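Local coordinates for VP4 protein (Tellina virus 1, PDB 3P06) that is the serine protease domain of a birnavirus polyprotein and probably cuts that polyprotein into its final products, including the capsid protein VP2, at residues Val78-Gln83 with Leu90-Gln95; Lys31-Glu36 with Thr54-Ser59. All coordinates share one frame; numbering follows the deposited sequence.

Contact 1 (Val78-Gln83 with Leu90-Gln95); sequences VLPVVQ and LVPDNQ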
loop_
_atom_site.group_PDB
_atom_site.type_symbol
_atom_site.label_atom_id
_atom_site.label_comp_id
_atom_site.label_asym_id
_atom_site.label_seq_id
_atom_site.Cartn_x
_atom_site.Cartn_y
_atom_site.Cartn_z
ATOM N N VAL A 78 -4.948 0.203 5.829
ATOM C CA VAL A 78 -4.681 0.318 4.407
ATOM C C VAL A 78 -5.830 1.117 3.842
ATOM O O VAL A 78 -7.001 0.692 3.968
ATOM C CB VAL A 78 -4.552 -1.111 3.795
ATOM C CG1 VAL A 78 -4.077 -1.053 2.422
ATOM C CG2 VAL A 78 -3.418 -1.878 4.601
ATOM N N LEU A 79 -5.543 2.293 3.267
ATOM C CA LEU A 79 -6.641 3.175 2.813
ATOM C C LEU A 79 -6.358 3.549 1.387
ATOM O O LEU A 79 -5.217 3.738 1.021
ATOM C CB LEU A 79 -6.675 4.477 3.681
ATOM C CG LEU A 79 -7.198 4.328 5.115
ATOM C CD1 LEU A 79 -7.009 5.654 5.886
ATOM C CD2 LEU A 79 -8.706 3.951 5.129
ATOM N N PRO A 80 -7.392 3.674 0.580
ATOM C CA PRO A 80 -7.159 4.259 -0.714
ATOM C C PRO A 80 -6.724 5.745 -0.625
ATOM O O PRO A 80 -7.236 6.470 0.216
ATOM C CB PRO A 80 -8.531 4.242 -1.366
ATOM C CG PRO A 80 -9.532 4.223 -0.252
ATOM C CD PRO A 80 -8.822 3.481 0.906
ATOM N N VAL A 81 -5.898 6.220 -1.560
ATOM C CA VAL A 81 -5.495 7.634 -1.541
ATOM C C VAL A 81 -5.539 8.154 -2.944
ATOM O O VAL A 81 -5.206 7.421 -3.913
ATOM C CB VAL A 81 -4.089 7.838 -0.926
ATOM C CG1 VAL A 81 -4.036 7.263 0.506
ATOM C CG2 VAL A 81 -2.994 7.197 -1.765
ATOM N N VAL A 82 -5.986 9.391 -3.108
ATOM C CA VAL A 82 -5.940 9.968 -4.455
ATOM C C VAL A 82 -4.823 10.997 -4.540
ATOM O O VAL A 82 -4.512 11.495 -5.643
ATOM C CB VAL A 82 -7.327 10.591 -4.890
ATOM C CG1 VAL A 82 -8.356 9.462 -5.169
ATOM C CG2 VAL A 82 -7.919 11.617 -3.847
ATOM N N GLN A 83 -4.271 11.369 -3.368
ATOM C CA GLN A 83 -3.153 12.318 -3.291
ATOM C C GLN A 83 -2.308 11.962 -2.127
ATOM O O GLN A 83 -2.850 11.525 -1.113
ATOM C CB GLN A 83 -3.554 13.808 -3.093
ATOM C CG GLN A 83 -4.323 14.353 -4.245
ATOM C CD GLN A 83 -4.705 15.820 -4.080
ATOM O OE1 GLN A 83 -4.288 16.492 -3.147
ATOM N NE2 GLN A 83 -5.487 16.318 -5.024
ATOM N N LEU A 90 -4.892 12.272 0.872
ATOM C CA LEU A 90 -6.258 12.569 0.659
ATOM C C LEU A 90 -6.958 11.216 0.347
ATOM O O LEU A 90 -6.631 10.535 -0.637
ATOM C CB LEU A 90 -6.374 13.543 -0.486
ATOM C CG LEU A 90 -7.775 14.009 -0.930
ATOM C CD1 LEU A 90 -8.572 14.496 0.227
ATOM C CD2 LEU A 90 -7.629 15.213 -1.852
ATOM N N VAL A 91 -7.919 10.874 1.188
ATOM C CA VAL A 91 -8.623 9.600 1.156
ATOM C C VAL A 91 -10.007 9.925 0.553
ATOM O O VAL A 91 -10.759 10.749 1.087
ATOM C CB VAL A 91 -8.754 9.023 2.602
ATOM C CG1 VAL A 91 -9.558 7.671 2.647
ATOM C CG2 VAL A 91 -7.330 8.768 3.219
ATOM N N PRO A 92 -10.339 9.272 -0.551
ATOM C CA PRO A 92 -11.633 9.587 -1.211
ATOM C C PRO A 92 -12.755 8.900 -0.421
ATOM O O PRO A 92 -12.505 7.895 0.277
ATOM C CB PRO A 92 -11.485 8.974 -2.608
ATOM C CG PRO A 92 -10.509 7.705 -2.309
ATOM C CD PRO A 92 -9.518 8.261 -1.272
ATOM N N ASP A 93 -13.958 9.458 -0.508
ATOM C CA ASP A 93 -15.115 8.864 0.141
ATOM C C ASP A 93 -15.578 7.638 -0.692
ATOM O O ASP A 93 -16.118 6.710 -0.155
ATOM C CB ASP A 93 -16.232 9.875 0.193
ATOM C CG ASP A 93 -16.117 10.816 1.383
ATOM O OD1 ASP A 93 -15.211 10.655 2.256
ATOM O OD2 ASP A 93 -16.978 11.734 1.436
ATOM N N ASN A 94 -15.328 7.665 -2.001
ATOM C CA ASN A 94 -15.629 6.539 -2.837
ATOM C C ASN A 94 -14.465 5.583 -2.874
ATOM O O ASN A 94 -13.442 5.854 -3.480
ATOM C CB ASN A 94 -16.131 6.974 -4.224
ATOM C CG ASN A 94 -17.646 7.320 -4.193
ATOM O OD1 ASN A 94 -18.458 6.638 -4.818
ATOM N ND2 ASN A 94 -18.023 8.331 -3.403
ATOM N N GLN A 95 -14.652 4.448 -2.199
ATOM C CA GLN A 95 -13.527 3.559 -1.927
ATOM C C GLN A 95 -13.766 2.154 -2.533
ATOM O O GLN A 95 -14.807 1.563 -2.350
ATOM C CB GLN A 95 -13.356 3.438 -0.447
ATOM C CG GLN A 95 -13.020 4.764 0.182
ATOM C CD GLN A 95 -12.710 4.672 1.674
ATOM O OE1 GLN A 95 -12.654 3.566 2.260
ATOM N NE2 GLN A 95 -12.551 5.839 2.312
#
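Val82 N donates to Leu90 O, 2.8 Å away, and one residue further Leu90 N returns the exchange by donating to Gln83 O at 2.9 Å. Leu90 O also receives the CA hydrogen of Val81, with Val81 CA at 3.2 Å, and Pro80 O takes a longer CA-H...O contact from Val91. As a proline, Pro92 has no N-H to offer Pro80 O and instead lays its CD 3.3 Å from that oxygen.

In the fold, this is where the chain, after strand 75-81, passes from the large mixed sheet into the four-stranded antiparallel one, in which 83-84 and 88-92 form a short hairpin; the Leu90-Gln83 bond belongs to that hairpin. Strand 78-81, by contrast, crosses 90-92 with the axes at 90° and 5.3 Å apart. Each strand keeps its own neighbours: Val81 bonds through its backbone to Ala26, Val91 to Val3.

Apolar groups fill the crossing. Val82 points CG1 at Pro92 CG and CG2 at Leu90 CG. Leu90 CG stands opposite its backbone N (chi1 179°), which carries the branch alongside Val82 and Gln83: Leu90 CD2 sits over one face of the Gln83 amide, 3.7 Å from its CD, the two side chains running the same way. The ring of Pro80 meets the extended chain of Gln95 at about a right angle, CG to CG 3.6 Å. The amide of this buried glutamine has partners at both ends: NE2 donates in the amide plane to Pro92 O at 2.9 Å and is also bonded to His37 O, while OE1 accepts from Lys39 N, tying the turn after strand 88-92 to the 37-39 loop.

Contact 2 (Lys31-Glu36 with Thr54-Ser59); sequences KGDLSE and TIYGLS
An Asx turn at the start of the loop after strand 21-31 presents its carboxylate to the ring of Tyr56, on strand 54-58. Asp33 OD2 accepts from Ser35 N at 3.0 Å, nearly along the carboxylate C-O axis, with an N-H...O angle of 166°. The same oxygen takes a second bond from Ser35 OG, 2.7 Å away, on its syn lone pair. Two donors from one residue thus fix the rotation of the carboxylate, and the hydroxyl reaches it with chi1 of 56°, which sets OG between the backbone N and the carbonyl carbon of Ser35.

Held this way, the carboxylate lies flat on the phenol: the two planes are 8° apart, and OD2 sits 3.7 Å above the ring, over its centre. CG of Asp33 lies over the hydroxyl end, closest to Tyr56 CZ at 3.6 Å, while CB approaches CE2 from beyond the ring's outline and OD1 is 3.4 Å from Tyr56 OH. A carboxylate on the electron-rich face of a ring is probably not attractive in itself, and the two donors of Ser35 to OD2 would offset some of its charge. Ser35 brings its CB obliquely to CD1 at 3.7 Å, near the other end of the ring.

The contact lies at the surface of the large mixed sheet, where strand 54-58 runs between strands 45-48 and 75-81, turning a corner directly after Tyr56; the Tyr56 side chain touches Ile46 on one of these and Ala75 and Thr77 on the other. Thr77 OG1 is also hydrogen-bonded to Gly32 O and Leu34 N, anchoring the loop to the strand beside the tyrosine.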
loop_
_atom_site.group_PDB
_atom_site.type_symbol
_atom_site.label_atom_id
_atom_site.label_comp_id
_atom_site.label_asym_id
_atom_site.label_seq_id
_atom_site.Cartn_x
_atom_site.Cartn_y
_atom_site.Cartn_z
ATOM N N LYS A 31 0.304 4.222 9.178
ATOM C CA LYS A 31 0.552 3.845 10.561
ATOM C C LYS A 31 -0.581 4.326 11.446
ATOM O O LYS A 31 -0.972 5.486 11.364
ATOM C CB LYS A 31 1.839 4.465 11.053
ATOM C CG LYS A 31 3.072 3.923 10.319
ATOM C CD LYS A 31 4.293 4.746 10.837
ATOM C CE LYS A 31 4.603 4.300 12.255
ATOM N NZ LYS A 31 5.745 3.307 12.185
ATOM N N GLY A 32 -1.065 3.438 12.319
ATOM C CA GLY A 32 -2.152 3.774 13.233
ATOM C C GLY A 32 -3.500 3.175 12.791
ATOM O O GLY A 32 -3.649 2.592 11.692
ATOM N N ASP A 33 -4.460 3.316 13.696
ATOM C CA ASP A 33 -5.776 2.862 13.513
ATOM C C ASP A 33 -6.595 4.039 12.908
ATOM O O ASP A 33 -7.043 4.949 13.635
ATOM C CB ASP A 33 -6.372 2.334 14.863
ATOM C CG ASP A 33 -7.943 2.143 14.807
ATOM O OD1 ASP A 33 -8.570 1.878 15.892
ATOM O OD2 ASP A 33 -8.561 2.192 13.696
ATOM N N LEU A 34 -6.839 3.960 11.606
ATOM C CA LEU A 34 -7.644 4.968 10.898
ATOM C C LEU A 34 -8.933 4.331 10.368
ATOM O O LEU A 34 -9.518 4.843 9.408
ATOM C CB LEU A 34 -6.818 5.619 9.763
ATOM C CG LEU A 34 -5.761 6.706 10.222
ATOM C CD1 LEU A 34 -4.475 6.117 10.881
ATOM C CD2 LEU A 34 -5.329 7.542 9.011
ATOM N N SER A 35 -9.439 3.272 11.066
ATOM C CA SER A 35 -10.598 2.496 10.551
ATOM C C SER A 35 -11.868 3.352 10.459
ATOM O O SER A 35 -12.801 3.000 9.753
ATOM C CB SER A 35 -10.903 1.339 11.464
ATOM O OG SER A 35 -11.117 1.843 12.807
ATOM N N GLU A 36 -11.899 4.503 11.142
ATOM C CA GLU A 36 -13.056 5.364 11.036
ATOM C C GLU A 36 -13.116 6.043 9.640
ATOM O O GLU A 36 -14.123 6.613 9.276
ATOM C CB GLU A 36 -13.056 6.391 12.179
ATOM C CG GLU A 36 -11.968 7.508 11.988
ATOM C CD GLU A 36 -10.510 7.120 12.541
ATOM O OE1 GLU A 36 -10.254 5.921 12.985
ATOM O OE2 GLU A 36 -9.627 8.066 12.518
ATOM N N THR A 54 -2.133 -5.053 14.372
ATOM C CA THR A 54 -3.541 -5.084 13.920
ATOM C C THR A 54 -3.577 -4.375 12.572
ATOM O O THR A 54 -3.039 -3.241 12.473
ATOM C CB THR A 54 -4.513 -4.303 14.882
ATOM O OG1 THR A 54 -4.421 -4.792 16.217
ATOM C CG2 THR A 54 -5.959 -4.512 14.428
ATOM N N ILE A 55 -4.138 -5.009 11.522
ATOM C CA ILE A 55 -4.184 -4.364 10.235
ATOM C C ILE A 55 -5.691 -4.191 9.901
ATOM O O ILE A 55 -6.453 -5.171 9.812
ATOM C CB ILE A 55 -3.523 -5.275 9.188
ATOM C CG1 ILE A 55 -2.084 -5.711 9.626
ATOM C CG2 ILE A 55 -3.487 -4.616 7.782
ATOM C CD1 ILE A 55 -1.589 -6.916 8.854
ATOM N N TYR A 56 -6.078 -2.968 9.605
ATOM C CA TYR A 56 -7.432 -2.591 9.241
ATOM C C TYR A 56 -7.513 -2.304 7.762
ATOM O O TYR A 56 -6.526 -1.938 7.141
ATOM C CB TYR A 56 -7.814 -1.271 10.004
ATOM C CG TYR A 56 -7.722 -1.326 11.518
ATOM C CD1 TYR A 56 -8.870 -1.588 12.291
ATOM C CD2 TYR A 56 -6.473 -1.110 12.201
ATOM C CE1 TYR A 56 -8.816 -1.595 13.680
ATOM C CE2 TYR A 56 -6.405 -1.103 13.631
ATOM C CZ TYR A 56 -7.574 -1.368 14.347
ATOM O OH TYR A 56 -7.560 -1.399 15.704
ATOM N N GLY A 57 -8.735 -2.359 7.213
ATOM C CA GLY A 57 -8.997 -1.875 5.863
ATOM C C GLY A 57 -9.045 -3.085 4.891
ATOM O O GLY A 57 -9.195 -2.896 3.706
ATOM N N LEU A 58 -8.918 -4.310 5.408
ATOM C CA LEU A 58 -8.922 -5.532 4.588
ATOM C C LEU A 58 -10.308 -6.027 4.270
ATOM O O LEU A 58 -11.217 -5.741 5.015
ATOM C CB LEU A 58 -8.156 -6.664 5.294
ATOM C CG LEU A 58 -6.775 -6.225 5.753
ATOM C CD1 LEU A 58 -6.036 -7.391 6.450
ATOM C CD2 LEU A 58 -5.923 -5.633 4.564
ATOM N N SER A 59 -10.454 -6.840 3.208
ATOM C CA SER A 59 -11.745 -7.428 2.907
ATOM C C SER A 59 -11.610 -8.946 2.930
ATOM O O SER A 59 -10.500 -9.439 3.128
ATOM C CB SER A 59 -12.266 -6.936 1.564
ATOM O OG SER A 59 -11.765 -7.763 0.535
#

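Overall arrangement
From the N terminus, strand 21-31 runs into the loop of 31-36, and after strand 45-48 the chain returns as 54-59 to close contact 2 over 17 intervening residues. Contact 1 follows in series, without nesting or crossing: its first segment, 78-83, begins within strand 75-81 and runs past its end, and 90-95 comes back after six residues. The two centres lie 13 Å apart and meet through the mixed sheet, in which strands 54-58 and 75-81 are parallel neighbours. Val78 N and Tyr56 O probably share a hydrogen bond there, while Leu79 packs on Leu34. Contact 2 thus fastens a surface loop to this sheet, and contact 1 joins it to the four-stranded one.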